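Local coordinates for protein UV damage endonuclease (Sulfolobus acidocaldarius, PDB 3TC3) that probably cleaves DNA at sites of ultraviolet damage, as a metal-dependent, manganese-binding endonuclease of the UvdE family involved in DNA repair, at residues 96-109 against 144-156. Residues are numbered along the deposited sequence; the frame is centred on the assembly and turned at random. Where two conformers were deposited one is given.
Sequences WKDKLSHILGDIGD and KYHADLLDSMGIE
Two lysines converge on one carboxylate oxygen: OD2 of Asp-148 takes a weak bond from Lys-97 NZ across the contact at 3.1 Å and a shorter one from Lys-144 NZ, one turn back on its own helix, at 2.7 Å. The Lys-144 bond uses the syn lone pair. Sharing this anion lets the two ammonium groups lie near each other, and their charges would be expected to stabilise the ionised aspartate. The setting is the outer helical layer of a TIM barrel, away from the manganese site, and it illustrates how one helix can pack steeply across the C-terminal part of another where a glycine permits close approach: segments 101-109 and 144-153 cross at -77°, their axes 8.4 Å apart.

Beside the salt bridge, Trp-96 enters as a knob into the hole formed by Tyr-145, Asp-148, Leu-149 and Ser-152. A chi1 of 53° swings the indole across to the other helix, where its six-membered end goes in edge first, CH2 coming 3.7 Å from Leu-149 CA. Lys-97 CG covers part of one indole face. Leu-104 extends the apolar patch, its CD2 touching Leu-149 CD1 and Met-153 CE, and also touches Leu-59 of helix 48-71. The hydroxyl of Ser-152 lies against both Leu-104 methyls but donates back to Leu-149 O, an acceptor shared with Met-153 N.

Farther along, Gly-108 lets the backbones close in, its CA only 4.3 Å from Met-153 CA. Gly-154, with positive phi, forms a Schellman motif after the last turn, and a water joins Met-153 O to Asp-109 OD1. That same carbonyl oxygen, Met-153 O, receives a nearly straight CA-H...O contact from Gly-108 CA at 3.1 Å.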
ATOM      1  N   TRP A  96      20.435  -3.454  -9.264  1.00 24.70           N
ATOM      2  CA  TRP A  96      20.315  -3.388  -7.795  1.00 23.11           C
ATOM      3  C   TRP A  96      19.954  -4.734  -7.225  1.00 23.11           C
ATOM      4  O   TRP A  96      20.258  -4.992  -6.027  1.00 23.53           O
ATOM      5  CB  TRP A  96      19.305  -2.298  -7.378  1.00 20.98           C
ATOM      6  CG  TRP A  96      17.960  -2.403  -8.037  1.00 19.37           C
ATOM      7  CD1 TRP A  96      17.554  -1.837  -9.242  1.00 18.07           C
ATOM      8  CD2 TRP A  96      16.829  -3.168  -7.561  1.00 19.07           C
ATOM      9  NE1 TRP A  96      16.245  -2.155  -9.510  1.00 18.49           N
ATOM     10  CE2 TRP A  96      15.773  -2.997  -8.532  1.00 18.56           C
ATOM     11  CE3 TRP A  96      16.581  -3.921  -6.403  1.00 19.48           C
ATOM     12  CZ2 TRP A  96      14.499  -3.587  -8.351  1.00 19.60           C
ATOM     13  CZ3 TRP A  96      15.359  -4.542  -6.252  1.00 20.21           C
ATOM     14  CH2 TRP A  96      14.340  -4.384  -7.193  1.00 20.21           C
ATOM     15  N   LYS A  97      19.303  -5.594  -8.001  1.00 24.73           N
ATOM     16  CA  LYS A  97      18.850  -6.912  -7.462  1.00 27.72           C
ATOM     17  C   LYS A  97      20.061  -7.730  -7.077  1.00 30.13           C
ATOM     18  O   LYS A  97      20.074  -8.362  -6.009  1.00 31.15           O
ATOM     19  CB  LYS A  97      18.071  -7.715  -8.463  1.00 29.16           C
ATOM     20  CG  LYS A  97      16.787  -7.118  -8.862  1.00 30.79           C
ATOM     21  CD  LYS A  97      16.342  -7.721 -10.197  1.00 33.04           C
ATOM     22  CE  LYS A  97      15.060  -7.088 -10.720  1.00 35.01           C
ATOM     23  NZ  LYS A  97      14.493  -7.851 -11.922  1.00 37.23           N
ATOM     24  N   ASP A  98      21.098  -7.702  -7.920  1.00 30.40           N
ATOM     25  CA  ASP A  98      22.368  -8.318  -7.529  1.00 31.60           C
ATOM     26  C   ASP A  98      23.197  -7.561  -6.573  1.00 29.76           C
ATOM     27  O   ASP A  98      23.681  -8.122  -5.566  1.00 30.64           O
ATOM     28  CB  ASP A  98      23.237  -8.573  -8.778  1.00 36.90           C
ATOM     29  CG  ASP A  98      22.713  -9.708  -9.610  1.00 40.01           C
ATOM     30  OD1 ASP A  98      21.766 -10.390  -9.157  1.00 43.87           O
ATOM     31  OD2 ASP A  98      23.232  -9.911 -10.727  1.00 46.00           O
ATOM     32  N   LYS A  99      23.416  -6.281  -6.837  1.00 28.02           N
ATOM     33  CA  LYS A  99      24.334  -5.519  -6.028  1.00 30.09           C
ATOM     34  C   LYS A  99      23.929  -5.380  -4.550  1.00 29.12           C
ATOM     35  O   LYS A  99      24.774  -5.301  -3.657  1.00 31.25           O
ATOM     36  CB  LYS A  99      24.657  -4.153  -6.660  1.00 32.61           C
ATOM     37  CG  LYS A  99      25.439  -4.302  -8.019  1.00 37.49           C
ATOM     38  CD  LYS A  99      25.676  -2.938  -8.710  1.00 40.11           C
ATOM     39  CE  LYS A  99      26.856  -2.970  -9.729  1.00 43.65           C
ATOM     40  NZ  LYS A  99      26.633  -3.925 -10.863  1.00 42.59           N
ATOM     41  N   LEU A 100      22.609  -5.310  -4.305  1.00 27.43           N
ATOM     42  CA  LEU A 100      22.055  -5.188  -2.960  1.00 27.05           C
ATOM     43  C   LEU A 100      21.375  -6.484  -2.453  1.00 27.26           C
ATOM     44  O   LEU A 100      20.584  -6.409  -1.492  1.00 25.75           O
ATOM     45  CB  LEU A 100      21.024  -4.038  -2.918  1.00 27.35           C
ATOM     46  CG  LEU A 100      21.537  -2.721  -3.477  1.00 26.88           C
ATOM     47  CD1 LEU A 100      20.391  -1.762  -3.629  1.00 28.43           C
ATOM     48  CD2 LEU A 100      22.765  -2.112  -2.813  1.00 31.52           C
ATOM     49  N   SER A 101      21.678  -7.654  -3.057  1.00 28.07           N
ATOM     50  CA  SER A 101      20.987  -8.916  -2.750  1.00 29.35           C
ATOM     51  C   SER A 101      21.111  -9.205  -1.256  1.00 28.73           C
ATOM     52  O   SER A 101      20.198  -9.743  -0.651  1.00 26.71           O
ATOM     53  CB  SER A 101      21.560 -10.135  -3.521  1.00 31.02           C
ATOM     54  OG  SER A 101      22.948 -10.154  -3.293  1.00 35.89           O
ATOM     55  N   HIS A 102      22.265  -8.883  -0.679  1.00 30.85           N
ATOM     56  CA  HIS A 102      22.557  -9.086   0.745  0.50 31.68           C
ATOM     57  C   HIS A 102      21.528  -8.492   1.683  1.00 30.06           C
ATOM     58  O   HIS A 102      20.838  -9.179   2.466  1.00 30.11           O
ATOM     59  CB  HIS A 102      23.925  -8.456   1.026  0.50 34.09           C
ATOM     60  CG  HIS A 102      24.252  -7.291   0.095  0.50 34.87           C
ATOM     61  ND1 HIS A 102      23.851  -6.021   0.343  0.50 32.99           N
ATOM     62  CD2 HIS A 102      24.973  -7.250  -1.098  0.50 35.68           C
ATOM     63  CE1 HIS A 102      24.300  -5.218  -0.628  0.50 34.86           C
ATOM     64  NE2 HIS A 102      24.988  -5.967  -1.509  0.50 36.21           N
ATOM     65  N   ILE A 103      21.456  -7.156   1.629  1.00 29.81           N
ATOM     66  CA  ILE A 103      20.577  -6.372   2.488  1.00 27.81           C
ATOM     67  C   ILE A 103      19.118  -6.711   2.149  1.00 23.72           C
ATOM     68  O   ILE A 103      18.306  -6.786   3.060  1.00 22.35           O
ATOM     69  CB  ILE A 103      20.831  -4.826   2.371  1.00 31.53           C
ATOM     70  CG1 ILE A 103      22.358  -4.509   2.506  1.00 36.45           C
ATOM     71  CG2 ILE A 103      19.990  -4.032   3.434  1.00 31.42           C
ATOM     72  CD1 ILE A 103      22.878  -3.266   1.710  1.00 36.68           C
ATOM     73  N   LEU A 104      18.806  -6.891   0.843  1.00 22.59           N
ATOM     74  CA  LEU A 104      17.419  -7.271   0.444  1.00 20.97           C
ATOM     75  C   LEU A 104      16.963  -8.613   1.042  1.00 22.01           C
ATOM     76  O   LEU A 104      15.852  -8.703   1.623  1.00 19.64           O
ATOM     77  CB  LEU A 104      17.253  -7.202  -1.076  1.00 21.54           C
ATOM     78  CG  LEU A 104      17.419  -5.812  -1.681  1.00 20.78           C
ATOM     79  CD1 LEU A 104      17.648  -5.816  -3.229  1.00 21.12           C
ATOM     80  CD2 LEU A 104      16.034  -5.013  -1.329  1.00 18.83           C
ATOM     81  N   GLY A 105      17.803  -9.636   0.935  1.00 23.63           N
ATOM     82  CA  GLY A 105      17.525 -10.916   1.558  1.00 24.21           C
ATOM     83  C   GLY A 105      17.400 -10.814   3.080  1.00 23.45           C
ATOM     84  O   GLY A 105      16.545 -11.464   3.671  1.00 25.14           O
ATOM     85  N   ASP A 106      18.231  -9.987   3.716  1.00 24.18           N
ATOM     86  CA  ASP A 106      18.272  -9.830   5.173  1.00 25.93           C
ATOM     87  C   ASP A 106      16.941  -9.232   5.677  1.00 24.08           C
ATOM     88  O   ASP A 106      16.361  -9.741   6.661  1.00 23.98           O
ATOM     89  CB  ASP A 106      19.446  -8.943   5.584  1.00 30.20           C
ATOM     90  CG  ASP A 106      19.409  -8.548   7.049  1.00 33.59           C
ATOM     91  OD1 ASP A 106      19.673  -9.404   7.919  1.00 38.87           O
ATOM     92  OD2 ASP A 106      19.142  -7.371   7.396  1.00 34.54           O
ATOM     93  N   ILE A 107      16.453  -8.208   4.936  1.00 21.57           N
ATOM     94  CA  ILE A 107      15.217  -7.523   5.300  1.00 20.40           C
ATOM     95  C   ILE A 107      14.079  -8.523   5.119  1.00 20.01           C
ATOM     96  O   ILE A 107      13.228  -8.642   5.989  1.00 19.92           O
ATOM     97  CB  ILE A 107      15.028  -6.273   4.439  1.00 19.36           C
ATOM     98  CG1 ILE A 107      15.956  -5.134   4.949  1.00 20.47           C
ATOM     99  CG2 ILE A 107      13.502  -5.827   4.518  1.00 18.42           C
ATOM    100  CD1 ILE A 107      16.211  -4.035   3.878  1.00 20.29           C
ATOM    101  N   GLY A 108      14.067  -9.235   3.978  1.00 19.14           N
ATOM    102  CA  GLY A 108      13.032 -10.223   3.785  1.00 19.29           C
ATOM    103  C   GLY A 108      13.040 -11.342   4.852  1.00 20.35           C
ATOM    104  O   GLY A 108      11.956 -11.764   5.321  1.00 19.59           O
ATOM    105  N   ASP A 109      14.222 -11.807   5.244  1.00 22.17           N
ATOM    106  CA  ASP A 109      14.277 -12.807   6.330  1.00 23.99           C
ATOM    107  C   ASP A 109      13.685 -12.298   7.583  1.00 22.22           C
ATOM    108  O   ASP A 109      12.912 -13.005   8.253  1.00 25.48           O
ATOM    109  CB  ASP A 109      15.723 -13.274   6.651  1.00 25.77           C
ATOM    110  CG  ASP A 109      16.345 -14.030   5.518  1.00 29.18           C
ATOM    111  OD1 ASP A 109      15.638 -14.545   4.619  1.00 30.61           O
ATOM    112  OD2 ASP A 109      17.597 -14.107   5.526  1.00 34.50           O
ATOM    113  N   LYS A 144       6.155  -3.620 -12.304  1.00 10.20           N
ATOM    114  CA  LYS A 144       7.227  -4.629 -12.382  1.00 10.99           C
ATOM    115  C   LYS A 144       8.345  -4.317 -11.377  1.00 10.80           C
ATOM    116  O   LYS A 144       8.822  -5.206 -10.672  1.00 11.56           O
ATOM    117  CB  LYS A 144       7.803  -4.584 -13.798  1.00 12.49           C
ATOM    118  CG  LYS A 144       9.003  -5.474 -13.859  1.00 16.89           C
ATOM    119  CD  LYS A 144       9.611  -5.479 -15.257  1.00 18.76           C
ATOM    120  CE  LYS A 144      10.730  -6.572 -15.329  1.00 24.78           C
ATOM    121  NZ  LYS A 144      11.857  -6.220 -14.446  1.00 25.84           N
ATOM    122  N   TYR A 145       8.692  -3.017 -11.182  1.00 10.44           N
ATOM    123  CA  TYR A 145       9.672  -2.708 -10.136  1.00 10.17           C
ATOM    124  C   TYR A 145       9.186  -3.088  -8.730  1.00 10.12           C
ATOM    125  O   TYR A 145       9.976  -3.601  -7.923  1.00 12.18           O
ATOM    126  CB  TYR A 145       9.999  -1.162 -10.194  1.00 10.29           C
ATOM    127  CG  TYR A 145      10.379  -0.523  -8.864  1.00 10.79           C
ATOM    128  CD1 TYR A 145      11.412  -1.026  -8.064  1.00 11.39           C
ATOM    129  CD2 TYR A 145       9.640   0.612  -8.393  1.00 10.85           C
ATOM    130  CE1 TYR A 145      11.718  -0.472  -6.794  1.00 11.53           C
ATOM    131  CE2 TYR A 145       9.983   1.186  -7.196  1.00 11.53           C
ATOM    132  CZ  TYR A 145      11.022   0.632  -6.405  1.00 11.58           C
ATOM    133  OH  TYR A 145      11.323   1.136  -5.177  1.00 12.76           O
ATOM    134  N   HIS A 146       7.907  -2.851  -8.465  1.00  9.87           N
ATOM    135  CA  HIS A 146       7.393  -3.229  -7.144  1.00 10.21           C
ATOM    136  C   HIS A 146       7.448  -4.728  -6.904  1.00 10.92           C
ATOM    137  O   HIS A 146       7.859  -5.147  -5.845  1.00 11.65           O
ATOM    138  CB  HIS A 146       5.946  -2.700  -6.980  1.00 10.18           C
ATOM    139  CG  HIS A 146       5.892  -1.183  -6.730  1.00 10.23           C
ATOM    140  ND1 HIS A 146       6.233  -0.235  -7.686  1.00 11.08           N
ATOM    141  CD2 HIS A 146       5.638  -0.485  -5.545  1.00 11.22           C
ATOM    142  CE1 HIS A 146       6.143   1.014  -7.099  1.00 11.37           C
ATOM    143  NE2 HIS A 146       5.767   0.849  -5.830  1.00 12.14           N
ATOM    144  N   ALA A 147       7.049  -5.500  -7.941  1.00 11.03           N
ATOM    145  CA  ALA A 147       7.113  -6.981  -7.831  1.00 12.32           C
ATOM    146  C   ALA A 147       8.572  -7.381  -7.720  1.00 13.44           C
ATOM    147  O   ALA A 147       8.903  -8.284  -6.913  1.00 14.48           O
ATOM    148  CB  ALA A 147       6.511  -7.567  -9.062  1.00 12.68           C
ATOM    149  N   ASP A 148       9.438  -6.774  -8.513  1.00 13.22           N
ATOM    150  CA  ASP A 148      10.870  -7.145  -8.402  1.00 15.87           C
ATOM    151  C   ASP A 148      11.397  -6.883  -6.973  1.00 15.51           C
ATOM    152  O   ASP A 148      12.304  -7.606  -6.493  1.00 15.67           O
ATOM    153  CB  ASP A 148      11.712  -6.332  -9.409  1.00 17.43           C
ATOM    154  CG  ASP A 148      11.543  -6.808 -10.860  1.00 19.17           C
ATOM    155  OD1 ASP A 148      10.953  -7.879 -11.073  1.00 21.53           O
ATOM    156  OD2 ASP A 148      11.993  -6.058 -11.734  1.00 20.35           O
ATOM    157  N   LEU A 149      11.004  -5.727  -6.393  1.00 12.98           N
ATOM    158  CA  LEU A 149      11.538  -5.389  -5.053  1.00 13.45           C
ATOM    159  C   LEU A 149      11.110  -6.463  -4.039  1.00 13.23           C
ATOM    160  O   LEU A 149      11.941  -7.019  -3.273  1.00 14.81           O
ATOM    161  CB  LEU A 149      11.104  -3.980  -4.625  1.00 12.89           C
ATOM    162  CG  LEU A 149      11.615  -3.538  -3.262  1.00 13.31           C
ATOM    163  CD1 LEU A 149      13.175  -3.400  -3.329  1.00 14.00           C
ATOM    164  CD2 LEU A 149      10.956  -2.274  -2.825  1.00 13.70           C
ATOM    165  N   LEU A 150       9.841  -6.790  -4.030  1.00 12.15           N
ATOM    166  CA  LEU A 150       9.275  -7.824  -3.150  1.00 13.21           C
ATOM    167  C   LEU A 150       9.922  -9.200  -3.462  1.00 14.17           C
ATOM    168  O   LEU A 150      10.294  -9.939  -2.500  1.00 15.85           O
ATOM    169  CB  LEU A 150       7.760  -7.839  -3.321  1.00 12.24           C
ATOM    170  CG  LEU A 150       7.157  -6.455  -2.832  1.00 11.15           C
ATOM    171  CD1 LEU A 150       5.653  -6.469  -3.180  1.00 12.09           C
ATOM    172  CD2 LEU A 150       7.300  -6.252  -1.345  1.00 12.23           C
ATOM    173  N   ASP A 151      10.114  -9.511  -4.767  1.00 14.43           N
ATOM    174  CA  ASP A 151      10.786 -10.764  -5.104  1.00 16.25           C
ATOM    175  C   ASP A 151      12.194 -10.785  -4.558  1.00 16.57           C
ATOM    176  O   ASP A 151      12.683 -11.838  -4.121  1.00 17.92           O
ATOM    177  CB  ASP A 151      10.863 -10.883  -6.601  1.00 18.21           C
ATOM    178  CG  ASP A 151       9.615 -11.363  -7.274  1.00 21.15           C
ATOM    179  OD1 ASP A 151       8.672 -11.841  -6.636  1.00 24.33           O
ATOM    180  OD2 ASP A 151       9.623 -11.297  -8.527  1.00 25.16           O
ATOM    181  N   SER A 152      12.917  -9.686  -4.600  1.00 15.60           N
ATOM    182  CA  SER A 152      14.316  -9.646  -4.179  1.00 16.44           C
ATOM    183  C   SER A 152      14.434  -9.843  -2.698  1.00 18.52           C
ATOM    184  O   SER A 152      15.497 -10.318  -2.223  1.00 21.12           O
ATOM    185  CB  SER A 152      14.959  -8.313  -4.598  1.00 16.71           C
ATOM    186  OG  SER A 152      14.590  -7.217  -3.735  1.00 17.95           O
ATOM    187  N   MET A 153      13.387  -9.492  -1.944  1.00 16.92           N
ATOM    188  CA  MET A 153      13.346  -9.736  -0.494  1.00 17.21           C
ATOM    189  C   MET A 153      12.907 -11.170  -0.178  1.00 17.77           C
ATOM    190  O   MET A 153      13.049 -11.601   0.970  1.00 19.92           O
ATOM    191  CB  MET A 153      12.385  -8.760   0.199  1.00 18.21           C
ATOM    192  CG  MET A 153      12.893  -7.363   0.020  1.00 17.33           C
ATOM    193  SD  MET A 153      11.758  -6.150   0.749  1.00 17.40           S
ATOM    194  CE  MET A 153      12.696  -4.650   0.603  1.00 16.53           C
ATOM    195  N   GLY A 154      12.434 -11.920  -1.176  1.00 18.11           N
ATOM    196  CA  GLY A 154      11.921 -13.273  -0.940  1.00 19.71           C
ATOM    197  C   GLY A 154      10.620 -13.295  -0.152  1.00 20.40           C
ATOM    198  O   GLY A 154      10.344 -14.253   0.591  1.00 23.25           O
ATOM    199  N   ILE A 155       9.795 -12.253  -0.298  1.00 18.85           N
ATOM    200  CA  ILE A 155       8.526 -12.224   0.355  1.00 19.60           C
ATOM    201  C   ILE A 155       7.355 -12.064  -0.627  1.00 18.80           C
ATOM    202  O   ILE A 155       7.571 -11.887  -1.861  1.00 21.80           O
ATOM    203  CB  ILE A 155       8.499 -11.060   1.358  1.00 18.70           C
ATOM    204  CG1 ILE A 155       8.504  -9.702   0.611  1.00 16.77           C
ATOM    205  CG2 ILE A 155       9.712 -11.148   2.393  1.00 18.44           C
ATOM    206  CD1 ILE A 155       8.449  -8.467   1.586  1.00 17.80           C
ATOM    207  N   GLU A 156       6.164 -12.240  -0.091  1.00 20.06           N
ATOM    208  CA  GLU A 156       4.968 -12.074  -0.970  1.00 20.33           C
ATOM    209  C   GLU A 156       4.553 -10.604  -0.964  1.00 19.22           C
ATOM    210  O   GLU A 156       5.111  -9.860  -1.845  1.00 18.31           O
ATOM    211  CB  GLU A 156       3.810 -12.982  -0.585  1.00 26.17           C
ATOM    212  CG  GLU A 156       4.075 -14.558  -0.713  1.00 31.78           C
ATOM    213  CD  GLU A 156       4.694 -15.025  -2.026  1.00 38.98           C
ATOM    214  OE1 GLU A 156       4.363 -14.526  -3.126  1.00 35.32           O
ATOM    215  OE2 GLU A 156       5.514 -15.972  -1.968  1.00 45.40           O
TER
HETATM  216  O   HOH W   1      18.139 -10.711  -2.698  1.00 25.20           O
HETATM  217  O   HOH W   2      14.285 -13.830   2.255  1.00 28.12           O